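Local coordinates for protein beta-d-glucoside glucohydrolase (Hypocrea jecorina, PDB 3ZZ1) that probably hydrolyses terminal, non-reducing beta-D-glucosyl residues and releases beta-D-glucose, a step in cellulose breakdown, at residues H159-E164 with N205-T210. Sequence-based numbering, arbitrary orientation.
Sequences HYILNE and NKVNTT
Asn205 joins the two segments by a single hydrogen bond. Its ND2 donates to Ile161 O at 3.0 Å, with an N-H...O angle of 166°. The acceptor lies almost in the Asn205 amide plane. CG sits between the backbone N and the carbonyl carbon (chi1 54°), which lets ND2 also donate to Lys206 O in its own segment, from above that carbonyl's plane. Both bonds fix the rotation of the amide. OD1 is bonded to Ser203 OG, which also makes a weak bond to Ile161 O.

OD1 also packs against Asn163 CB at 3.3 Å, and the two amide planes are 33° apart. Without this amide, as with an alanine here, Ile161 O would probably lose its main side-chain donor and Ser203 OG its amide partner.

The apolar part centres on Val207. Its CG1 lies 3.8 Å from Leu162 CD1, and its CG2 is 3.9 Å from the same methyl. The two side chains cross at about a right angle. Val207 CG2 also lies 4.3 Å from Ile161 CG2.

The contact is buried in the N-terminal, TIM-barrel-type domain of this family 3 glycoside hydrolase. Segment 159-164 carries the end of strand 154-160 and the loop after it. Val207 opens a type I' turn linking strands 206-207 and 210-211. Helix 178-194 packs on Ile161 and Leu162, while Thr218 of helix 216-226 touches Val207.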
# COMPACT_ATOMS: atom_id res chain seq x y z
N HIS A 159 -9.34 2.07 0.61
CA HIS A 159 -10.73 2.46 0.42
C HIS A 159 -11.61 1.24 0.69
O HIS A 159 -11.36 0.16 0.16
CB HIS A 159 -10.95 2.95 -1.02
CG HIS A 159 -9.98 4.00 -1.46
ND1 HIS A 159 -8.73 3.69 -1.97
CD2 HIS A 159 -10.06 5.35 -1.48
CE1 HIS A 159 -8.09 4.80 -2.27
NE2 HIS A 159 -8.88 5.82 -1.98
N TYR A 160 -12.64 1.44 1.50
CA TYR A 160 -13.50 0.35 1.95
C TYR A 160 -14.82 0.36 1.17
O TYR A 160 -15.66 1.23 1.39
CB TYR A 160 -13.73 0.49 3.46
CG TYR A 160 -14.49 -0.65 4.11
CD1 TYR A 160 -13.86 -1.85 4.42
CD2 TYR A 160 -15.83 -0.50 4.45
CE1 TYR A 160 -14.56 -2.90 5.03
CE2 TYR A 160 -16.54 -1.53 5.05
CZ TYR A 160 -15.90 -2.72 5.34
OH TYR A 160 -16.60 -3.74 5.94
N ILE A 161 -15.02 -0.59 0.25
CA ILE A 161 -14.13 -1.72 -0.03
C ILE A 161 -14.36 -2.19 -1.48
O ILE A 161 -15.38 -1.84 -2.08
CB ILE A 161 -14.38 -2.88 0.97
CG1 ILE A 161 -13.33 -3.99 0.83
CG2 ILE A 161 -15.82 -3.41 0.88
CD1 ILE A 161 -13.17 -4.82 2.06
N LEU A 162 -13.42 -2.96 -2.02
CA LEU A 162 -13.55 -3.62 -3.33
C LEU A 162 -13.41 -2.69 -4.54
O LEU A 162 -13.97 -2.95 -5.62
CB LEU A 162 -14.84 -4.45 -3.42
CG LEU A 162 -15.19 -5.47 -2.33
CD1 LEU A 162 -16.60 -5.99 -2.55
CD2 LEU A 162 -14.20 -6.62 -2.28
N ASN A 163 -12.66 -1.61 -4.35
CA ASN A 163 -12.36 -0.63 -5.40
C ASN A 163 -11.12 -1.09 -6.17
O ASN A 163 -10.08 -0.43 -6.16
CB ASN A 163 -12.14 0.74 -4.73
CG ASN A 163 -11.93 1.88 -5.73
OD1 ASN A 163 -11.56 2.98 -5.33
ND2 ASN A 163 -12.15 1.62 -7.03
N GLU A 164 -11.25 -2.23 -6.86
CA GLU A 164 -10.11 -2.93 -7.47
C GLU A 164 -9.72 -2.47 -8.89
O GLU A 164 -8.77 -3.01 -9.48
CB GLU A 164 -10.35 -4.45 -7.44
CG GLU A 164 -10.36 -5.05 -6.03
CD GLU A 164 -9.02 -4.97 -5.32
OE1 GLU A 164 -7.96 -5.15 -5.97
OE2 GLU A 164 -9.01 -4.73 -4.10
N ASN A 205 -17.31 2.74 -5.36
CA ASN A 205 -17.99 1.66 -6.07
C ASN A 205 -19.20 1.10 -5.34
O ASN A 205 -19.42 1.41 -4.16
CB ASN A 205 -17.01 0.52 -6.37
CG ASN A 205 -16.30 0.02 -5.13
OD1 ASN A 205 -15.42 0.69 -4.61
ND2 ASN A 205 -16.69 -1.17 -4.66
N LYS A 206 -19.97 0.30 -6.05
CA LYS A 206 -21.04 -0.48 -5.44
C LYS A 206 -20.51 -1.82 -4.98
O LYS A 206 -19.51 -2.33 -5.51
CB LYS A 206 -22.20 -0.67 -6.43
CG LYS A 206 -22.95 0.60 -6.77
CD LYS A 206 -24.12 0.31 -7.69
CE LYS A 206 -25.08 1.48 -7.75
NZ LYS A 206 -25.98 1.41 -8.93
N VAL A 207 -21.16 -2.37 -3.96
CA VAL A 207 -20.85 -3.69 -3.43
C VAL A 207 -22.17 -4.45 -3.41
O VAL A 207 -23.09 -4.08 -2.66
CB VAL A 207 -20.25 -3.60 -2.00
CG1 VAL A 207 -20.09 -4.99 -1.37
CG2 VAL A 207 -18.91 -2.87 -2.01
N ASN A 208 -22.28 -5.48 -4.24
CA ASN A 208 -23.55 -6.19 -4.45
C ASN A 208 -24.72 -5.26 -4.78
O ASN A 208 -25.80 -5.37 -4.20
CB ASN A 208 -23.88 -7.08 -3.25
CG ASN A 208 -23.33 -8.48 -3.39
OD1 ASN A 208 -22.19 -8.68 -3.80
ND2 ASN A 208 -24.15 -9.47 -3.05
N THR A 209 -24.47 -4.33 -5.72
CA THR A 209 -25.45 -3.34 -6.22
C THR A 209 -25.70 -2.12 -5.31
O THR A 209 -26.42 -1.20 -5.70
CB THR A 209 -26.82 -3.95 -6.64
OG1 THR A 209 -27.59 -4.28 -5.48
CG2 THR A 209 -26.64 -5.19 -7.52
N THR A 210 -25.11 -2.11 -4.11
CA THR A 210 -25.27 -1.00 -3.17
C THR A 210 -23.97 -0.20 -3.05
O THR A 210 -22.93 -0.76 -2.73
CB THR A 210 -25.67 -1.51 -1.77
OG1 THR A 210 -26.84 -2.33 -1.87
CG2 THR A 210 -25.95 -0.34 -0.83